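Local structure of antibiotic biosynthesis monooxygenase family protein (Shewanella oneidensis, 2BBE) at residues A[35-40]-A[80-85]; A[29-34]-A[50-55]. The protein is of unknown function but may have monooxygenase activity, as a dimeric alpha-beta barrel protein of the antibiotic biosynthesis monooxygenase family. One frame throughout, in Å; residues are numbered along the deposited sequence.

Contact 1 (A[35-40]-A[80-85]). With SO4 (sulfate ion), chain C.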
ATOM      1  N   ALA A  35      15.513  -7.721  -9.002  1.00 11.58           N
ATOM      2  CA  ALA A  35      14.227  -7.519  -9.681  1.00 11.19           C
ATOM      3  C   ALA A  35      13.667  -8.837 -10.193  1.00 11.68           C
ATOM      4  O   ALA A  35      12.432  -8.996 -10.288  1.00 11.40           O
ATOM      5  CB  ALA A  35      14.341  -6.493 -10.819  1.00 11.33           C
ATOM      6  N   SER A  36      14.557  -9.778 -10.530  1.00 11.62           N
ATOM      7  CA  SER A  36      14.126 -11.083 -11.053  1.00 12.36           C
ATOM      8  C   SER A  36      13.306 -11.875 -10.008  1.00 12.00           C
ATOM      9  O   SER A  36      12.526 -12.778 -10.371  1.00 12.13           O
ATOM     10  CB  SER A  36      15.335 -11.920 -11.527  1.00 12.65           C
ATOM     11  OG  SER A  36      16.011 -12.433 -10.383  1.00 14.58           O
ATOM     12  N   LEU A  37      13.469 -11.532  -8.731  1.00 11.38           N
ATOM     13  CA  LEU A  37      12.764 -12.214  -7.637  1.00 11.87           C
ATOM     14  C   LEU A  37      11.327 -11.735  -7.460  1.00 11.40           C
ATOM     15  O   LEU A  37      10.525 -12.394  -6.789  1.00 11.75           O
ATOM     16  CB  LEU A  37      13.495 -12.011  -6.285  1.00 11.27           C
ATOM     17  CG  LEU A  37      14.979 -12.377  -6.236  1.00 13.43           C
ATOM     18  CD1 LEU A  37      15.586 -11.990  -4.890  1.00 11.16           C
ATOM     19  CD2 LEU A  37      15.192 -13.865  -6.556  1.00 14.04           C
ATOM     20  N   ILE A  38      11.004 -10.583  -8.038  1.00 11.76           N
ATOM     21  CA  ILE A  38       9.738  -9.914  -7.715  1.00 11.77           C
ATOM     22  C   ILE A  38       8.461 -10.644  -8.210  1.00 12.13           C
ATOM     23  O   ILE A  38       7.523 -10.828  -7.421  1.00 12.36           O
ATOM     24  CB  ILE A  38       9.763  -8.413  -8.150  1.00 12.38           C
ATOM     25  CG1 ILE A  38      10.805  -7.669  -7.306  1.00 12.28           C
ATOM     26  CG2 ILE A  38       8.356  -7.759  -7.995  1.00 10.97           C
ATOM     27  CD1 ILE A  38      10.992  -6.205  -7.700  1.00 11.96           C
ATOM     28  N   PRO A  39       8.401 -11.027  -9.503  1.00 12.30           N
ATOM     29  CA  PRO A  39       7.142 -11.613 -10.001  1.00 12.73           C
ATOM     30  C   PRO A  39       6.678 -12.823  -9.209  1.00 13.19           C
ATOM     31  O   PRO A  39       5.500 -12.886  -8.867  1.00 13.06           O
ATOM     32  CB  PRO A  39       7.470 -11.985 -11.453  1.00 12.98           C
ATOM     33  CG  PRO A  39       8.500 -10.980 -11.823  1.00 13.61           C
ATOM     34  CD  PRO A  39       9.382 -10.909 -10.596  1.00 12.17           C
ATOM     35  N   ASP A  40       7.578 -13.748  -8.864  1.00 13.47           N
ATOM     36  CA  ASP A  40       7.133 -14.914  -8.088  1.00 14.22           C
ATOM     37  C   ASP A  40       6.841 -14.603  -6.623  1.00 13.37           C
ATOM     38  O   ASP A  40       5.995 -15.254  -6.005  1.00 12.45           O
ATOM     39  CB  ASP A  40       8.117 -16.071  -8.189  1.00 15.62           C
ATOM     40  CG  ASP A  40       8.059 -16.767  -9.550  1.00 19.76           C
ATOM     41  OD1 ASP A  40       7.052 -16.617 -10.300  1.00 23.51           O
ATOM     42  OD2 ASP A  40       9.043 -17.458  -9.865  1.00 26.18           O
ATOM     43  N   LYS A  80      12.287 -20.223  -0.270  1.00 14.02           N
ATOM     44  CA  LYS A  80      12.060 -20.440  -1.715  1.00 15.21           C
ATOM     45  C   LYS A  80      13.386 -20.619  -2.459  1.00 15.12           C
ATOM     46  O   LYS A  80      14.357 -19.913  -2.166  1.00 14.20           O
ATOM     47  CB  LYS A  80      11.287 -19.273  -2.344  1.00 15.97           C
ATOM     48  CG  LYS A  80       9.829 -19.093  -1.870  1.00 19.66           C
ATOM     49  CD  LYS A  80       8.905 -20.201  -2.345  1.00 25.35           C
ATOM     50  CE  LYS A  80       7.954 -19.726  -3.441  1.00 29.74           C
ATOM     51  NZ  LYS A  80       7.035 -20.832  -3.893  1.00 30.79           N
ATOM     52  N   ASP A  81      13.383 -21.518  -3.451  1.00 14.47           N
ATOM     53  CA  ASP A  81      14.578 -21.828  -4.237  0.50 15.03           C
ATOM     54  C   ASP A  81      15.256 -20.585  -4.823  1.00 14.65           C
ATOM     55  O   ASP A  81      16.481 -20.438  -4.718  1.00 13.54           O
ATOM     56  CB  ASP A  81      14.247 -22.817  -5.360  0.50 15.52           C
ATOM     57  CG  ASP A  81      14.051 -24.243  -4.858  0.50 17.88           C
ATOM     58  OD1 ASP A  81      14.589 -24.599  -3.784  0.50 18.87           O
ATOM     59  OD2 ASP A  81      13.369 -25.024  -5.565  0.50 22.38           O
ATOM     60  N   ALA A  82      14.482 -19.687  -5.432  1.00 14.16           N
ATOM     61  CA  ALA A  82      15.094 -18.494  -6.063  1.00 14.75           C
ATOM     62  C   ALA A  82      15.737 -17.552  -5.041  1.00 14.73           C
ATOM     63  O   ALA A  82      16.740 -16.894  -5.326  1.00 14.12           O
ATOM     64  CB  ALA A  82      14.074 -17.725  -6.900  1.00 15.41           C
ATOM     65  N   ILE A  83      15.147 -17.486  -3.855  1.00 15.02           N
ATOM     66  CA  ILE A  83      15.668 -16.632  -2.793  1.00 16.40           C
ATOM     67  C   ILE A  83      16.968 -17.228  -2.269  1.00 16.46           C
ATOM     68  O   ILE A  83      17.942 -16.508  -2.112  1.00 16.71           O
ATOM     69  CB  ILE A  83      14.598 -16.396  -1.661  1.00 16.47           C
ATOM     70  CG1 ILE A  83      13.274 -15.892  -2.276  1.00 18.40           C
ATOM     71  CG2 ILE A  83      15.135 -15.471  -0.561  1.00 18.52           C
ATOM     72  CD1 ILE A  83      13.376 -14.619  -3.144  1.00 21.88           C
ATOM     73  N   GLN A  84      16.982 -18.545  -2.012  1.00 16.19           N
ATOM     74  CA  GLN A  84      18.188 -19.208  -1.558  0.50 15.68           C
ATOM     75  C   GLN A  84      19.297 -19.153  -2.629  1.00 15.97           C
ATOM     76  O   GLN A  84      20.482 -18.974  -2.301  1.00 15.50           O
ATOM     77  CB  GLN A  84      17.890 -20.647  -1.097  0.50 16.38           C
ATOM     78  CG  GLN A  84      16.793 -20.772   0.000  0.50 15.29           C
ATOM     79  CD  GLN A  84      17.312 -20.667   1.443  0.50 15.84           C
ATOM     80  OE1 GLN A  84      16.958 -21.483   2.293  0.50 16.26           O
ATOM     81  NE2 GLN A  84      18.138 -19.662   1.723  0.50 15.60           N
ATOM     82  N   HIS A  85      18.922 -19.291  -3.901  1.00 14.56           N
ATOM     83  CA  HIS A  85      19.884 -19.162  -4.988  1.00 13.85           C
ATOM     84  C   HIS A  85      20.497 -17.752  -5.005  1.00 13.50           C
ATOM     85  O   HIS A  85      21.716 -17.586  -5.162  1.00 12.39           O
ATOM     86  CB  HIS A  85      19.214 -19.437  -6.336  1.00 13.32           C
ATOM     87  CG  HIS A  85      20.131 -19.235  -7.498  1.00 14.71           C
ATOM     88  ND1 HIS A  85      21.094 -20.159  -7.848  1.00 14.62           N
ATOM     89  CD2 HIS A  85      20.259 -18.208  -8.370  1.00 16.02           C
ATOM     90  CE1 HIS A  85      21.765 -19.717  -8.896  1.00 17.33           C
ATOM     91  NE2 HIS A  85      21.281 -18.535  -9.232  1.00 14.29           N
TER
HETATM   92  S   SO4 C 202      10.320 -23.391  -4.418  1.00 38.28           S
HETATM   93  O1  SO4 C 202      11.380 -23.192  -3.442  1.00 38.56           O
HETATM   94  O2  SO4 C 202       9.056 -23.526  -3.689  1.00 42.04           O
HETATM   95  O3  SO4 C 202      10.187 -22.294  -5.379  1.00 39.40           O
HETATM   96  O4  SO4 C 202      10.582 -24.646  -5.125  1.00 42.99           O
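L37 meets the first turn of helix 81-94 with both of its methyls: each touches the end of I83, and CD2 also lies on A82. CD2 comes down on the backbone of A82, 3.6 Å from A82 O, and lies beside the methyl of that residue, with 4.0 Å between L37 CD2 and A82 CB. L37 CD1 and I83 CD1 are 3.9 Å apart. The end of I83 sits against the whole fork of the leucine, since I83 CD1 is also 3.9 Å from L37 CD2, and the two side chains cross obliquely. I83 reaches this place by a bend: its CB does not start out toward the leucine, but CG1 stands anti to the carbonyl carbon and a chi2 of -56° swings CD1 back across. L37 itself belongs to the type I beta turn from A35 to I38, closed by I38 N to A35 O. It also packs on Y50 of strand 47-55, and so links the turn to both helix 81-94 and the sheet. This is a join within the helical layer over the antiparallel sheet, as in the dimeric alpha-beta barrel family.

Away from this apolar patch, the start of helix 81-94 holds a sulfate, probably from the crystallisation liquor. D81 N donates to SO4 O1 at a short 2.6 Å with an N-H...O angle of 154°, and K80, the N-cap residue, bends its chain to give a weak bond from NZ to SO4 O2 at 3.4 Å. An anion here probably gains from the helix dipole as well. Between the two segments no hydrogen bond passes: the join is a small van der Waals one, with L37 in every touching pair and I83 and A82 supplying the other side.

Contact 2 (A[29-34]-A[50-55]); sequences ALIAAL and YELNVS
I31 and V54 meet at one end of the contact, where I31 CD1 lies 3.6 Å from V54 CG1, and the two side chains cross at about a right angle. The isoleucine is extended, with chi2 at 163°, which carries CD1 out to the valine. L34 and L52 cross in the same fashion: L52 CD1 is 3.8 Å from L34 CB, and L52 CD2 is 3.9 Å from that same atom, so the leucine fork straddles the base of L34. L52 presents its fork this way because CG is anti to its backbone N, chi1 -169°.

A second kind of contact is methyl against backbone, in which L52 CD2 approaches I31 O at 3.8 Å. No hydrogen bond crosses between the segments.

As for geometry, helix segment 29-34 runs nearly antiparallel to strand segment 50-55, at 173°, with 9.9 Å between their axes at closest approach. L52 and V54, two apart on the strand, point at the helix, and I31 and L34, one turn apart, receive them. From strand 61-68, V62 packs on I31 and L52, and F64 on L34; Y86 of helix 81-94 also packs on L34. The strand's edge is occupied too: residues 52-55 pair in an antiparallel ladder with a strand of the second subunit, carrying the sheet across the interface. The chemistry is that of a helix laid on a sheet in a ferredoxin-like alpha+beta fold, held by shape and the exclusion of water.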
ATOM      1  N   ALA A  29      23.852  -5.169 -12.510  1.00 13.99           N
ATOM      2  CA  ALA A  29      23.689  -6.627 -12.307  1.00 13.09           C
ATOM      3  C   ALA A  29      22.917  -6.936 -11.008  1.00 12.70           C
ATOM      4  O   ALA A  29      22.070  -7.829 -10.979  1.00 11.67           O
ATOM      5  CB  ALA A  29      25.049  -7.337 -12.311  1.00 13.61           C
ATOM      6  N   LEU A  30      23.191  -6.175  -9.950  1.00 11.61           N
ATOM      7  CA  LEU A  30      22.491  -6.403  -8.683  1.00 11.73           C
ATOM      8  C   LEU A  30      21.006  -6.045  -8.779  1.00 11.82           C
ATOM      9  O   LEU A  30      20.162  -6.805  -8.310  1.00 11.09           O
ATOM     10  CB  LEU A  30      23.146  -5.634  -7.543  1.00 11.64           C
ATOM     11  CG  LEU A  30      22.455  -5.821  -6.179  1.00 13.44           C
ATOM     12  CD1 LEU A  30      22.461  -7.330  -5.749  1.00 12.70           C
ATOM     13  CD2 LEU A  30      23.074  -4.924  -5.132  1.00 14.63           C
ATOM     14  N   ILE A  31      20.698  -4.891  -9.378  1.00 11.43           N
ATOM     15  CA  ILE A  31      19.291  -4.481  -9.539  1.00 12.13           C
ATOM     16  C   ILE A  31      18.564  -5.568 -10.338  1.00 12.17           C
ATOM     17  O   ILE A  31      17.473  -5.976  -9.962  1.00 12.74           O
ATOM     18  CB  ILE A  31      19.123  -3.088 -10.252  1.00 12.11           C
ATOM     19  CG1 ILE A  31      19.813  -1.955  -9.458  1.00 12.07           C
ATOM     20  CG2 ILE A  31      17.615  -2.749 -10.483  1.00 11.32           C
ATOM     21  CD1 ILE A  31      20.052  -0.650 -10.277  1.00 11.99           C
ATOM     22  N   ALA A  32      19.167  -6.020 -11.436  1.00 12.22           N
ATOM     23  CA  ALA A  32      18.561  -7.080 -12.254  1.00 12.82           C
ATOM     24  C   ALA A  32      18.300  -8.385 -11.487  1.00 12.58           C
ATOM     25  O   ALA A  32      17.217  -8.981 -11.620  1.00 12.64           O
ATOM     26  CB  ALA A  32      19.389  -7.341 -13.516  1.00 13.05           C
ATOM     27  N   ALA A  33      19.280  -8.808 -10.684  1.00 12.49           N
ATOM     28  CA  ALA A  33      19.201 -10.041  -9.897  1.00 12.45           C
ATOM     29  C   ALA A  33      18.070  -9.948  -8.869  1.00 12.42           C
ATOM     30  O   ALA A  33      17.275 -10.895  -8.704  1.00 11.99           O
ATOM     31  CB  ALA A  33      20.537 -10.317  -9.196  1.00 12.52           C
ATOM     32  N   LEU A  34      17.990  -8.804  -8.188  1.00 11.96           N
ATOM     33  CA  LEU A  34      16.917  -8.587  -7.188  1.00 11.30           C
ATOM     34  C   LEU A  34      15.553  -8.446  -7.882  1.00 11.37           C
ATOM     35  O   LEU A  34      14.543  -8.973  -7.403  1.00 10.80           O
ATOM     36  CB  LEU A  34      17.228  -7.358  -6.314  1.00 10.43           C
ATOM     37  CG  LEU A  34      18.426  -7.562  -5.352  1.00 11.24           C
ATOM     38  CD1 LEU A  34      18.901  -6.231  -4.789  1.00 12.48           C
ATOM     39  CD2 LEU A  34      18.077  -8.530  -4.197  1.00 11.04           C
ATOM     40  N   TYR A  50       6.334  -6.233  -1.704  1.00  9.38           N
ATOM     41  CA  TYR A  50       7.707  -6.608  -2.062  1.00  9.77           C
ATOM     42  C   TYR A  50       8.259  -5.618  -3.077  1.00 10.63           C
ATOM     43  O   TYR A  50       8.184  -5.841  -4.303  1.00 11.66           O
ATOM     44  CB  TYR A  50       7.702  -8.027  -2.617  1.00 10.02           C
ATOM     45  CG  TYR A  50       9.038  -8.717  -2.650  1.00 10.19           C
ATOM     46  CD1 TYR A  50       9.733  -9.019  -1.461  1.00 10.04           C
ATOM     47  CD2 TYR A  50       9.575  -9.124  -3.862  1.00  9.07           C
ATOM     48  CE1 TYR A  50      10.961  -9.701  -1.489  1.00 10.09           C
ATOM     49  CE2 TYR A  50      10.796  -9.823  -3.910  1.00 10.43           C
ATOM     50  CZ  TYR A  50      11.473 -10.095  -2.721  1.00 11.81           C
ATOM     51  OH  TYR A  50      12.652 -10.777  -2.803  1.00 12.19           O
ATOM     52  N   GLU A  51       8.799  -4.518  -2.558  1.00 10.00           N
ATOM     53  CA  GLU A  51       9.144  -3.369  -3.378  1.00  9.80           C
ATOM     54  C   GLU A  51      10.650  -3.173  -3.399  1.00 10.00           C
ATOM     55  O   GLU A  51      11.297  -3.171  -2.346  1.00  9.86           O
ATOM     56  CB  GLU A  51       8.475  -2.109  -2.828  1.00 10.57           C
ATOM     57  CG  GLU A  51       6.952  -2.172  -2.908  1.00 10.60           C
ATOM     58  CD  GLU A  51       6.299  -0.962  -2.269  1.00 14.79           C
ATOM     59  OE1 GLU A  51       7.021  -0.053  -1.787  1.00 16.74           O
ATOM     60  OE2 GLU A  51       5.051  -0.923  -2.259  1.00 15.51           O
ATOM     61  N   LEU A  52      11.192  -3.017  -4.604  1.00  9.62           N
ATOM     62  CA  LEU A  52      12.624  -2.784  -4.807  1.00  9.37           C
ATOM     63  C   LEU A  52      12.910  -1.286  -5.013  1.00  9.25           C
ATOM     64  O   LEU A  52      12.101  -0.565  -5.606  1.00  9.77           O
ATOM     65  CB  LEU A  52      13.109  -3.599  -6.021  1.00  8.74           C
ATOM     66  CG  LEU A  52      14.626  -3.698  -6.259  1.00  9.79           C
ATOM     67  CD1 LEU A  52      15.367  -4.303  -5.027  1.00 10.51           C
ATOM     68  CD2 LEU A  52      14.887  -4.520  -7.535  1.00  8.69           C
ATOM     69  N   ASN A  53      14.057  -0.828  -4.517  1.00  9.19           N
ATOM     70  CA  ASN A  53      14.369   0.600  -4.443  1.00  9.80           C
ATOM     71  C   ASN A  53      15.870   0.809  -4.674  1.00 10.23           C
ATOM     72  O   ASN A  53      16.704   0.027  -4.169  1.00 10.30           O
ATOM     73  CB  ASN A  53      13.992   1.153  -3.056  1.00  9.40           C
ATOM     74  CG  ASN A  53      12.550   0.811  -2.645  1.00 11.86           C
ATOM     75  OD1 ASN A  53      12.271  -0.257  -2.065  1.00 15.43           O
ATOM     76  ND2 ASN A  53      11.641   1.697  -2.963  1.00  7.70           N
ATOM     77  N   VAL A  54      16.217   1.853  -5.425  1.00  9.62           N
ATOM     78  CA  VAL A  54      17.618   2.224  -5.638  1.00 10.37           C
ATOM     79  C   VAL A  54      17.907   3.541  -4.929  1.00 10.04           C
ATOM     80  O   VAL A  54      17.138   4.518  -5.046  1.00  8.67           O
ATOM     81  CB  VAL A  54      17.991   2.310  -7.159  1.00 10.75           C
ATOM     82  CG1 VAL A  54      17.999   0.913  -7.738  1.00 12.81           C
ATOM     83  CG2 VAL A  54      16.993   3.207  -7.949  1.00 11.36           C
ATOM     84  N   SER A  55      18.998   3.551  -4.166  1.00  9.74           N
ATOM     85  CA  SER A  55      19.349   4.709  -3.337  1.00  9.73           C
ATOM     86  C   SER A  55      19.717   5.935  -4.151  1.00 10.51           C
ATOM     87  O   SER A  55      20.510   5.855  -5.103  1.00 10.56           O
ATOM     88  CB  SER A  55      20.501   4.369  -2.391  1.00  9.88           C
ATOM     89  OG  SER A  55      20.905   5.508  -1.648  1.00  9.05           O
TER

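In the fold
Contact 1 lies within the helical layer, and contact 2 joins that layer to the sheet; their centres are about 12 Å apart. The chain passes directly from helix 27-35 of contact 2 into the turn and helix 38-42 of contact 1, and their segments alternate along it. They meet around strand 47-55: A35 N lies 3.6 Å from L52 CD2, I38 CD1 packs on L52 CB at 3.8 Å, and Y50 OH lies 3.8 Å from L37 CB and 3.9 Å from I83 CD1. The sulfate sits at the helix 81-94 end of contact 1. Both contacts also touch the second subunit, through A108 of that chain at contact 1 and through the shared ladder at contact 2.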